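Local atomic coordinates of methyltransferase-like protein of unknown function (Silicibacter pomeroyi DSS-3, PDB entry 3CVO), a protein that probably acts as a class I S-adenosylmethionine-dependent methyltransferase with a Rossmann fold, although its substrate is unknown. Residues M10-T15 / S42-A47; L127-F132 / F152-Q157; T145-L150 / V182-I187. All blocks are in the same frame, centred on the assembly; numbering follows the deposited sequence.

Contact 1 (M10-T15 / S42-A47). With EDO (1,2-ethanediol), chain Q.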
loop_
_atom_site.group_PDB
_atom_site.type_symbol
_atom_site.label_atom_id
_atom_site.label_comp_id
_atom_site.label_asym_id
_atom_site.label_seq_id
_atom_site.Cartn_x
_atom_site.Cartn_y
_atom_site.Cartn_z
HETATM N N MSE A 10 14.165 34.670 -16.580
HETATM C CA MSE A 10 14.561 33.657 -15.577
HETATM C C MSE A 10 13.316 32.785 -15.279
HETATM O O MSE A 10 12.849 32.548 -14.154
HETATM C CB MSE A 10 15.122 34.341 -14.342
HETATM C CG MSE A 10 15.013 33.530 -13.141
HETATM SE SE MSE A 10 16.698 33.470 -12.178
HETATM C CE MSE A 10 16.341 35.186 -11.152
ATOM N N ARG A 11 12.807 32.293 -16.375
ATOM C CA ARG A 11 11.521 31.634 -16.411
ATOM C C ARG A 11 11.688 30.113 -16.409
ATOM O O ARG A 11 12.586 29.610 -17.068
ATOM C CB ARG A 11 10.807 32.149 -17.652
ATOM C CG ARG A 11 9.787 31.286 -18.242
ATOM C CD ARG A 11 9.468 31.857 -19.625
ATOM N NE ARG A 11 8.114 31.526 -19.993
ATOM C CZ ARG A 11 7.063 32.223 -19.595
ATOM N NH1 ARG A 11 7.218 33.299 -18.839
ATOM N NH2 ARG A 11 5.860 31.839 -19.961
ATOM N N PRO A 12 10.856 29.369 -15.626
ATOM C CA PRO A 12 10.986 27.913 -15.706
ATOM C C PRO A 12 10.643 27.458 -17.093
ATOM O O PRO A 12 9.627 27.850 -17.648
ATOM C CB PRO A 12 9.957 27.381 -14.687
ATOM C CG PRO A 12 9.773 28.508 -13.725
ATOM C CD PRO A 12 9.978 29.785 -14.519
ATOM N N GLU A 13 11.501 26.627 -17.634
ATOM C CA GLU A 13 11.339 26.173 -19.005
ATOM C C GLU A 13 10.631 24.836 -19.053
ATOM O O GLU A 13 10.849 23.974 -18.229
ATOM C CB GLU A 13 12.700 26.052 -19.711
ATOM N N LEU A 14 9.787 24.717 -20.065
ATOM C CA LEU A 14 9.148 23.466 -20.468
ATOM C C LEU A 14 10.103 22.662 -21.342
ATOM O O LEU A 14 10.370 23.008 -22.484
ATOM C CB LEU A 14 7.848 23.774 -21.228
ATOM C CG LEU A 14 6.940 22.612 -21.603
ATOM C CD1 LEU A 14 6.350 21.972 -20.353
ATOM C CD2 LEU A 14 5.843 23.103 -22.523
ATOM N N THR A 15 10.624 21.586 -20.790
ATOM C CA THR A 15 11.653 20.790 -21.491
ATOM C C THR A 15 11.092 19.663 -22.365
ATOM O O THR A 15 11.704 18.608 -22.528
ATOM C CB THR A 15 12.662 20.216 -20.503
ATOM O OG1 THR A 15 12.039 20.030 -19.234
ATOM C CG2 THR A 15 13.813 21.200 -20.323
ATOM N N SER A 42 5.745 23.297 -16.968
ATOM C CA SER A 42 4.351 22.923 -17.258
ATOM C C SER A 42 3.422 23.794 -16.427
ATOM O O SER A 42 2.340 24.215 -16.845
ATOM C CB SER A 42 4.101 21.444 -16.941
ATOM O OG SER A 42 4.529 21.101 -15.623
ATOM N N THR A 43 3.912 24.093 -15.238
ATOM C CA THR A 43 3.162 24.840 -14.253
ATOM C C THR A 43 2.972 26.267 -14.734
ATOM O O THR A 43 1.920 26.851 -14.543
ATOM C CB THR A 43 3.922 24.891 -12.905
ATOM O OG1 THR A 43 4.366 23.561 -12.537
ATOM C CG2 THR A 43 3.017 25.474 -11.824
ATOM N N VAL A 44 4.015 26.806 -15.376
ATOM C CA VAL A 44 3.963 28.163 -15.973
ATOM C C VAL A 44 2.956 28.171 -17.115
ATOM O O VAL A 44 2.168 29.091 -17.255
ATOM C CB VAL A 44 5.367 28.646 -16.459
ATOM C CG1 VAL A 44 5.275 29.992 -17.229
ATOM C CG2 VAL A 44 6.327 28.762 -15.269
ATOM N N VAL A 45 2.982 27.120 -17.919
ATOM C CA VAL A 45 1.997 26.951 -18.986
ATOM C C VAL A 45 0.566 27.029 -18.445
ATOM O O VAL A 45 -0.301 27.685 -19.038
ATOM C CB VAL A 45 2.163 25.647 -19.798
ATOM C CG1 VAL A 45 0.964 25.477 -20.745
ATOM C CG2 VAL A 45 3.473 25.650 -20.580
ATOM N N ALA A 46 0.346 26.425 -17.287
ATOM C CA ALA A 46 -0.988 26.392 -16.677
ATOM C C ALA A 46 -1.357 27.759 -16.088
ATOM O O ALA A 46 -2.487 28.258 -16.237
ATOM C CB ALA A 46 -1.053 25.319 -15.588
ATOM N N ALA A 47 -0.365 28.359 -15.438
ATOM C CA ALA A 47 -0.507 29.640 -14.756
ATOM C C ALA A 47 -0.925 30.757 -15.697
ATOM O O ALA A 47 -1.575 31.711 -15.292
ATOM C CB ALA A 47 0.810 30.023 -14.058
HETATM C C1 EDO Q . 6.291 27.836 -20.437
HETATM O O1 EDO Q . 6.118 28.656 -21.599
HETATM C C2 EDO Q . 7.771 27.733 -20.164
HETATM O O2 EDO Q . 8.073 28.776 -19.240
#

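Contact 2 (L127-F132 / F152-Q157)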
loop_
_atom_site.group_PDB
_atom_site.type_symbol
_atom_site.label_atom_id
_atom_site.label_comp_id
_atom_site.label_asym_id
_atom_site.label_seq_id
_atom_site.Cartn_x
_atom_site.Cartn_y
_atom_site.Cartn_z
ATOM N N LEU A 127 -0.901 15.453 -14.818
ATOM C CA LEU A 127 0.430 15.299 -15.400
ATOM C C LEU A 127 1.375 14.570 -14.455
ATOM O O LEU A 127 1.556 14.959 -13.322
ATOM C CB LEU A 127 1.040 16.671 -15.706
ATOM C CG LEU A 127 2.504 16.637 -16.174
ATOM C CD1 LEU A 127 2.638 15.906 -17.547
ATOM C CD2 LEU A 127 3.141 18.046 -16.241
ATOM N N VAL A 128 1.922 13.477 -14.967
ATOM C CA VAL A 128 2.900 12.665 -14.252
ATOM C C VAL A 128 4.304 13.030 -14.770
ATOM O O VAL A 128 4.731 12.634 -15.871
ATOM C CB VAL A 128 2.577 11.149 -14.314
ATOM C CG1 VAL A 128 3.724 10.308 -13.728
ATOM C CG2 VAL A 128 1.246 10.849 -13.585
ATOM N N ASP A 129 5.005 13.868 -14.023
ATOM C CA ASP A 129 6.290 14.350 -14.500
ATOM C C ASP A 129 7.255 14.598 -13.337
ATOM O O ASP A 129 8.074 15.476 -13.403
ATOM C CB ASP A 129 6.069 15.626 -15.369
ATOM C CG ASP A 129 7.306 16.098 -16.091
ATOM O OD1 ASP A 129 8.130 15.255 -16.455
ATOM O OD2 ASP A 129 7.413 17.319 -16.340
ATOM N N GLY A 130 7.125 13.815 -12.273
ATOM C CA GLY A 130 8.001 13.971 -11.110
ATOM C C GLY A 130 8.574 12.649 -10.671
ATOM O O GLY A 130 9.100 11.905 -11.464
ATOM N N ARG A 131 8.412 12.355 -9.391
ATOM C CA ARG A 131 8.932 11.116 -8.817
ATOM C C ARG A 131 7.795 10.097 -8.688
ATOM O O ARG A 131 6.643 10.418 -8.890
ATOM C CB ARG A 131 9.535 11.366 -7.448
ATOM C CG ARG A 131 10.736 12.343 -7.443
ATOM C CD ARG A 131 11.968 11.697 -8.039
ATOM N NE ARG A 131 12.053 11.994 -9.455
ATOM C CZ ARG A 131 12.349 11.107 -10.387
ATOM N NH1 ARG A 131 12.560 9.845 -10.059
ATOM N NH2 ARG A 131 12.416 11.487 -11.652
ATOM N N PHE A 132 8.146 8.887 -8.328
ATOM C CA PHE A 132 7.174 7.801 -8.178
ATOM C C PHE A 132 6.200 7.761 -9.327
ATOM O O PHE A 132 4.989 7.605 -9.086
ATOM C CB PHE A 132 6.352 7.921 -6.910
ATOM C CG PHE A 132 7.169 8.084 -5.671
ATOM C CD1 PHE A 132 7.637 6.982 -4.982
ATOM C CD2 PHE A 132 7.482 9.340 -5.207
ATOM C CE1 PHE A 132 8.434 7.130 -3.822
ATOM C CE2 PHE A 132 8.272 9.506 -4.043
ATOM C CZ PHE A 132 8.737 8.373 -3.354
ATOM N N PHE A 152 1.681 11.278 -19.221
ATOM C CA PHE A 152 2.805 10.643 -18.536
ATOM C C PHE A 152 4.044 10.953 -19.393
ATOM O O PHE A 152 4.237 10.410 -20.486
ATOM C CB PHE A 152 2.521 9.152 -18.435
ATOM C CG PHE A 152 3.425 8.345 -17.504
ATOM C CD1 PHE A 152 4.782 8.502 -17.502
ATOM C CD2 PHE A 152 2.878 7.380 -16.658
ATOM C CE1 PHE A 152 5.601 7.722 -16.699
ATOM C CE2 PHE A 152 3.683 6.594 -15.851
ATOM C CZ PHE A 152 5.056 6.779 -15.868
ATOM N N ASP A 153 4.892 11.829 -18.883
ATOM C CA ASP A 153 6.082 12.219 -19.631
ATOM C C ASP A 153 7.213 11.192 -19.524
ATOM O O ASP A 153 7.352 10.500 -18.512
ATOM C CB ASP A 153 6.588 13.578 -19.205
ATOM C CG ASP A 153 7.429 14.251 -20.285
ATOM O OD1 ASP A 153 7.405 13.848 -21.495
ATOM O OD2 ASP A 153 8.118 15.216 -19.916
ATOM N N ASP A 154 7.969 11.095 -20.619
ATOM C CA ASP A 154 9.130 10.192 -20.689
ATOM C C ASP A 154 8.677 8.784 -20.488
ATOM O O ASP A 154 9.321 8.010 -19.804
ATOM C CB ASP A 154 10.106 10.505 -19.548
ATOM C CG ASP A 154 10.518 11.954 -19.539
ATOM O OD1 ASP A 154 11.260 12.323 -20.477
ATOM O OD2 ASP A 154 10.071 12.722 -18.630
ATOM N N TYR A 155 7.523 8.477 -21.053
ATOM C CA TYR A 155 6.887 7.162 -20.879
ATOM C C TYR A 155 7.661 5.999 -21.508
ATOM O O TYR A 155 7.697 4.902 -20.962
ATOM C CB TYR A 155 5.463 7.183 -21.415
ATOM C CG TYR A 155 4.690 5.891 -21.131
ATOM C CD1 TYR A 155 4.308 5.523 -19.848
ATOM C CD2 TYR A 155 4.344 5.057 -22.170
ATOM C CE1 TYR A 155 3.621 4.360 -19.619
ATOM C CE2 TYR A 155 3.630 3.902 -21.949
ATOM C CZ TYR A 155 3.274 3.555 -20.688
ATOM O OH TYR A 155 2.545 2.392 -20.502
ATOM N N SER A 156 8.285 6.229 -22.643
ATOM C CA SER A 156 9.094 5.170 -23.266
ATOM C C SER A 156 10.288 4.810 -22.354
ATOM O O SER A 156 10.840 3.723 -22.419
ATOM C CB SER A 156 9.549 5.583 -24.683
ATOM N N GLN A 157 10.599 5.704 -21.426
ATOM C CA GLN A 157 11.895 5.675 -20.703
ATOM C C GLN A 157 12.230 4.337 -20.037
ATOM O O GLN A 157 13.393 3.901 -20.064
ATOM C CB GLN A 157 11.989 6.793 -19.662
ATOM C CG GLN A 157 13.374 6.957 -19.046
ATOM C CD GLN A 157 14.426 7.466 -20.027
ATOM O OE1 GLN A 157 14.276 8.530 -20.642
ATOM N NE2 GLN A 157 15.517 6.714 -20.152
#

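Contact 3 (T145-L150 / V182-I187)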
loop_
_atom_site.group_PDB
_atom_site.type_symbol
_atom_site.label_atom_id
_atom_site.label_comp_id
_atom_site.label_asym_id
_atom_site.label_seq_id
_atom_site.Cartn_x
_atom_site.Cartn_y
_atom_site.Cartn_z
ATOM N N THR A 145 -13.016 9.628 -9.382
ATOM C CA THR A 145 -14.431 9.233 -9.383
ATOM C C THR A 145 -15.156 9.524 -10.672
ATOM O O THR A 145 -16.292 9.108 -10.848
ATOM C CB THR A 145 -15.197 9.829 -8.178
ATOM O OG1 THR A 145 -15.047 11.262 -8.161
ATOM C CG2 THR A 145 -14.638 9.230 -6.860
ATOM N N ARG A 146 -14.469 10.187 -11.587
ATOM C CA ARG A 146 -14.903 10.353 -12.987
ATOM C C ARG A 146 -13.649 10.343 -13.911
ATOM O O ARG A 146 -12.517 10.487 -13.427
ATOM C CB ARG A 146 -15.698 11.656 -13.117
ATOM C CG ARG A 146 -14.916 12.904 -12.803
ATOM C CD ARG A 146 -15.798 14.154 -13.052
ATOM N NE ARG A 146 -15.136 15.377 -12.588
ATOM C CZ ARG A 146 -14.190 16.021 -13.262
ATOM N NH1 ARG A 146 -13.771 15.593 -14.443
ATOM N NH2 ARG A 146 -13.664 17.101 -12.749
ATOM N N PRO A 147 -13.834 10.126 -15.221
ATOM C CA PRO A 147 -12.695 10.005 -16.124
ATOM C C PRO A 147 -11.848 11.251 -16.176
ATOM O O PRO A 147 -12.346 12.373 -16.043
ATOM C CB PRO A 147 -13.335 9.759 -17.485
ATOM C CG PRO A 147 -14.616 9.132 -17.161
ATOM C CD PRO A 147 -15.098 9.804 -15.905
ATOM N N VAL A 148 -10.558 11.010 -16.326
ATOM C CA VAL A 148 -9.561 12.066 -16.578
ATOM C C VAL A 148 -8.614 11.730 -17.727
ATOM O O VAL A 148 -8.495 10.575 -18.188
ATOM C CB VAL A 148 -8.744 12.406 -15.318
ATOM C CG1 VAL A 148 -9.660 12.729 -14.150
ATOM C CG2 VAL A 148 -7.770 11.292 -14.952
ATOM N N THR A 149 -7.971 12.783 -18.224
ATOM C CA THR A 149 -6.781 12.631 -19.054
ATOM C C THR A 149 -5.573 12.639 -18.162
ATOM O O THR A 149 -5.433 13.480 -17.276
ATOM C CB THR A 149 -6.643 13.775 -20.083
ATOM O OG1 THR A 149 -7.761 13.726 -20.951
ATOM C CG2 THR A 149 -5.337 13.649 -20.901
ATOM N N LEU A 150 -4.725 11.648 -18.385
ATOM C CA LEU A 150 -3.409 11.568 -17.725
ATOM C C LEU A 150 -2.322 11.626 -18.761
ATOM O O LEU A 150 -2.312 10.922 -19.759
ATOM C CB LEU A 150 -3.293 10.320 -16.817
ATOM C CG LEU A 150 -2.004 10.317 -15.980
ATOM C CD1 LEU A 150 -2.273 9.778 -14.562
ATOM C CD2 LEU A 150 -0.864 9.560 -16.617
ATOM N N VAL A 182 -8.306 7.876 -18.622
ATOM C CA VAL A 182 -8.402 7.064 -17.397
ATOM C C VAL A 182 -9.795 7.068 -16.816
ATOM O O VAL A 182 -10.424 8.111 -16.639
ATOM C CB VAL A 182 -7.365 7.544 -16.326
ATOM C CG1 VAL A 182 -7.283 6.535 -15.138
ATOM C CG2 VAL A 182 -6.018 7.706 -16.947
ATOM N N GLU A 183 -10.278 5.875 -16.506
ATOM C CA GLU A 183 -11.591 5.710 -15.937
ATOM C C GLU A 183 -11.445 5.159 -14.541
ATOM O O GLU A 183 -10.461 4.458 -14.239
ATOM C CB GLU A 183 -12.381 4.706 -16.741
ATOM C CG GLU A 183 -12.333 4.917 -18.224
ATOM C CD GLU A 183 -13.647 5.341 -18.776
ATOM O OE1 GLU A 183 -14.650 5.206 -18.048
ATOM O OE2 GLU A 183 -13.689 5.802 -19.935
ATOM N N PRO A 184 -12.417 5.431 -13.671
ATOM C CA PRO A 184 -12.152 4.982 -12.280
ATOM C C PRO A 184 -12.052 3.459 -12.176
ATOM O O PRO A 184 -12.845 2.767 -12.801
ATOM C CB PRO A 184 -13.356 5.521 -11.517
ATOM C CG PRO A 184 -13.758 6.750 -12.325
ATOM C CD PRO A 184 -13.588 6.321 -13.760
ATOM N N GLN A 185 -11.037 2.997 -11.428
ATOM C CA GLN A 185 -10.709 1.556 -11.243
ATOM C C GLN A 185 -10.799 1.132 -9.765
ATOM O O GLN A 185 -10.249 1.819 -8.903
ATOM C CB GLN A 185 -9.263 1.287 -11.680
ATOM C CG GLN A 185 -8.971 1.610 -13.124
ATOM C CD GLN A 185 -9.703 0.657 -14.000
ATOM O OE1 GLN A 185 -9.783 -0.522 -13.662
ATOM N NE2 GLN A 185 -10.275 1.145 -15.113
ATOM N N PRO A 186 -11.446 -0.008 -9.483
ATOM C CA PRO A 186 -11.348 -0.595 -8.134
ATOM C C PRO A 186 -9.943 -1.141 -7.923
ATOM O O PRO A 186 -9.258 -1.451 -8.887
ATOM C CB PRO A 186 -12.361 -1.744 -8.160
ATOM C CG PRO A 186 -12.902 -1.796 -9.501
ATOM C CD PRO A 186 -12.417 -0.707 -10.334
ATOM N N ILE A 187 -9.511 -1.219 -6.675
ATOM C CA ILE A 187 -8.184 -1.771 -6.386
ATOM C C ILE A 187 -8.291 -3.297 -6.231
ATOM O O ILE A 187 -8.936 -3.760 -5.299
ATOM C CB ILE A 187 -7.625 -1.172 -5.060
ATOM C CG1 ILE A 187 -7.439 0.352 -5.159
ATOM C CG2 ILE A 187 -6.277 -1.769 -4.697
ATOM C CD1 ILE A 187 -7.310 1.026 -3.785
#

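Contact 1 (M10-T15 / S42-A47)
Val44, on the helix 41-47, meets the N-terminal segment with both of its methyl groups. CG1 lies above one face of the Arg11 guanidinium, displaced toward its rim, and its closest atom there is NH2 at 3.3 Å. CG2 fits against the ring of Pro12, 3.8 Å from CG, and the two side chains cross at about a right angle. Because CG1 stands anti to the backbone N of Val44 (chi1 173°) and CG2 anti to the carbonyl carbon, one methyl serves the arginine and the other the proline. Leu14 continues the apolar seam toward the start of the segment 42-47: its CD1 rests 3.7 Å from the backbone N of Ser42, while CD2 reaches CG2 of Val45 at 4.0 Å.

A 1,2-ethanediol, probably from the crystallisation liquor, sits beside this seam. Its carbon C1 lies 3.6 Å from CG2 of Val45, and its O2 comes within 2.9 Å of Arg11 NE; its separation from Pro12 O is too short to be more than a doubtful bond.

Further out, Glu48 forms a salt bridge with NH2 of Arg11, and Trp70 and Met67 of the helix 61-73 pack on the arginine and proline end. Leu24 of the helix 18-30 touches both Leu14 and Ser42, whose hydroxyl is bound by Glu36. No hydrogen bond joins the segments directly. The N-terminal segment is therefore held to the helix by van der Waals packing, mostly apolar, and by the salt bridge from Arg11 to Glu48, just beyond the helix.

Contact 2 (L127-F132 / F152-Q157)
Asp129 and Asp153 both swing their carboxylates away from their own backbone N (chi1 -171° and -157°), which sets the two side chains next to each other and pointing the same way. OD1 of Asp129 then stands 3.5 Å from OD2 of Asp153, two acceptors with no hydrogen bond between them, and the carboxylate planes are turned 63° apart. OD2 of Asp154 is a third oxygen nearby, 3.9 Å from the same Asp129 OD1.

Just before the acids the backbones are joined in a parallel bridge between Val128 and Phe152, followed by a nearly straight hydrogen bond from Asp153 N to Val128 O at 3.1 Å. On the face of the sheet that carries these two side chains, CG1 of Val128 sits over the centre of the Phe152 ring, 4.1 Å from its centroid, in a CH-pi contact. Tyr155 CD1 covers the opposite face, 3.7 Å above the ring plane, so the phenyl group is sandwiched between the valine methyl and the tyrosine.

Strands 125-128 and 148-152 are linked by the helix 133-143 in a beta-alpha-beta crossover, and the acids follow directly on the C-terminal ends of both strands. In class I methyltransferases the C-terminal ends of the parallel strands border the cofactor and substrate site, so the acids probably lie close to it. Arg176 pairs with Asp153, and Arg133, at the start of the crossover helix, forms a salt bridge with Asp154 and a long, weak ion pair with Asp129. Two arginines thus probably offset the mutual repulsion of three acidic side chains, while Val128 and Phe152, on the face covered by Cys136 and Ala137 of the helix 133-143, keep to apolar packing.

Contact 3 (T145-L150 / V182-I187)
Val148 and Val182 form an antiparallel hydrogen-bonded pair, with Val182 N donating to Val148 O at 2.7 Å and Val148 N to Val182 O at 2.9 Å. The second oxygen has a further neighbour: CA of Pro147 lies 3.0 Å from Val182 O in a CA-H...O contact, so a backbone N-H and a C-H converge on one carbonyl. The valine side chains leave the same face of the sheet and run side by side. With CG1 of Val148 anti to its carbonyl carbon (chi1 -53°), CG2 falls between the backbone N and the carbonyl carbon and approaches CB of Val182 at 4.0 Å. Val182 turns a methyl to its next neighbour: its CG2 packs on CB of Leu150 at 3.8 Å.

The pair joins the start of strand 148-152 to the end of strand 177-182. This is the place in the Rossmann-like sheet of a class I methyltransferase where the parallel strands give way to an antiparallel one, and backbone bonds between Leu150 and Phe180 carry the ladder onward. Thr140 and Ala141 of the helix 133-143, with Leu168 of the helix 165-168, pack around the valine and leucine side chains.

Beyond the last bridge the chains stay in touch through prolines. CG of Pro184 presses against the peptide joining Thr145 to Arg146, 3.5 Å from the carbonyl C of Thr145. More loosely, Pro147 CD lies 4.4 Å from Pro184 CD. Glu183, bent at chi2, passes obliquely by Pro147, with Glu183 OE1 4.0 Å from Pro147 CG. Arg146 directs its guanidinium to a salt bridge with Asp124, and Ile187, farther along, packs on Ile187 of the second subunit.

In the fold
Contacts 1 and 3 lie on opposite sides of the chain's centre, their own centres about 27 Å apart, and contact 2 lies within reach of both. It touches contact 1 where CD2 of Leu127 meets OG of Ser42 at 3.4 Å, and contact 3 where CG2 of Val128 meets CD1 of Leu150 at 3.8 Å. Contacts 2 and 3 share the neighbouring strands 125-128 and 148-152, at opposite ends of the latter, and their segments alternate along the chain. The helix of contact 1 follows a glycine-rich turn after strand 33-37, which in relatives binds S-adenosylmethionine; any cofactor site would therefore probably lie near contacts 1 and 2.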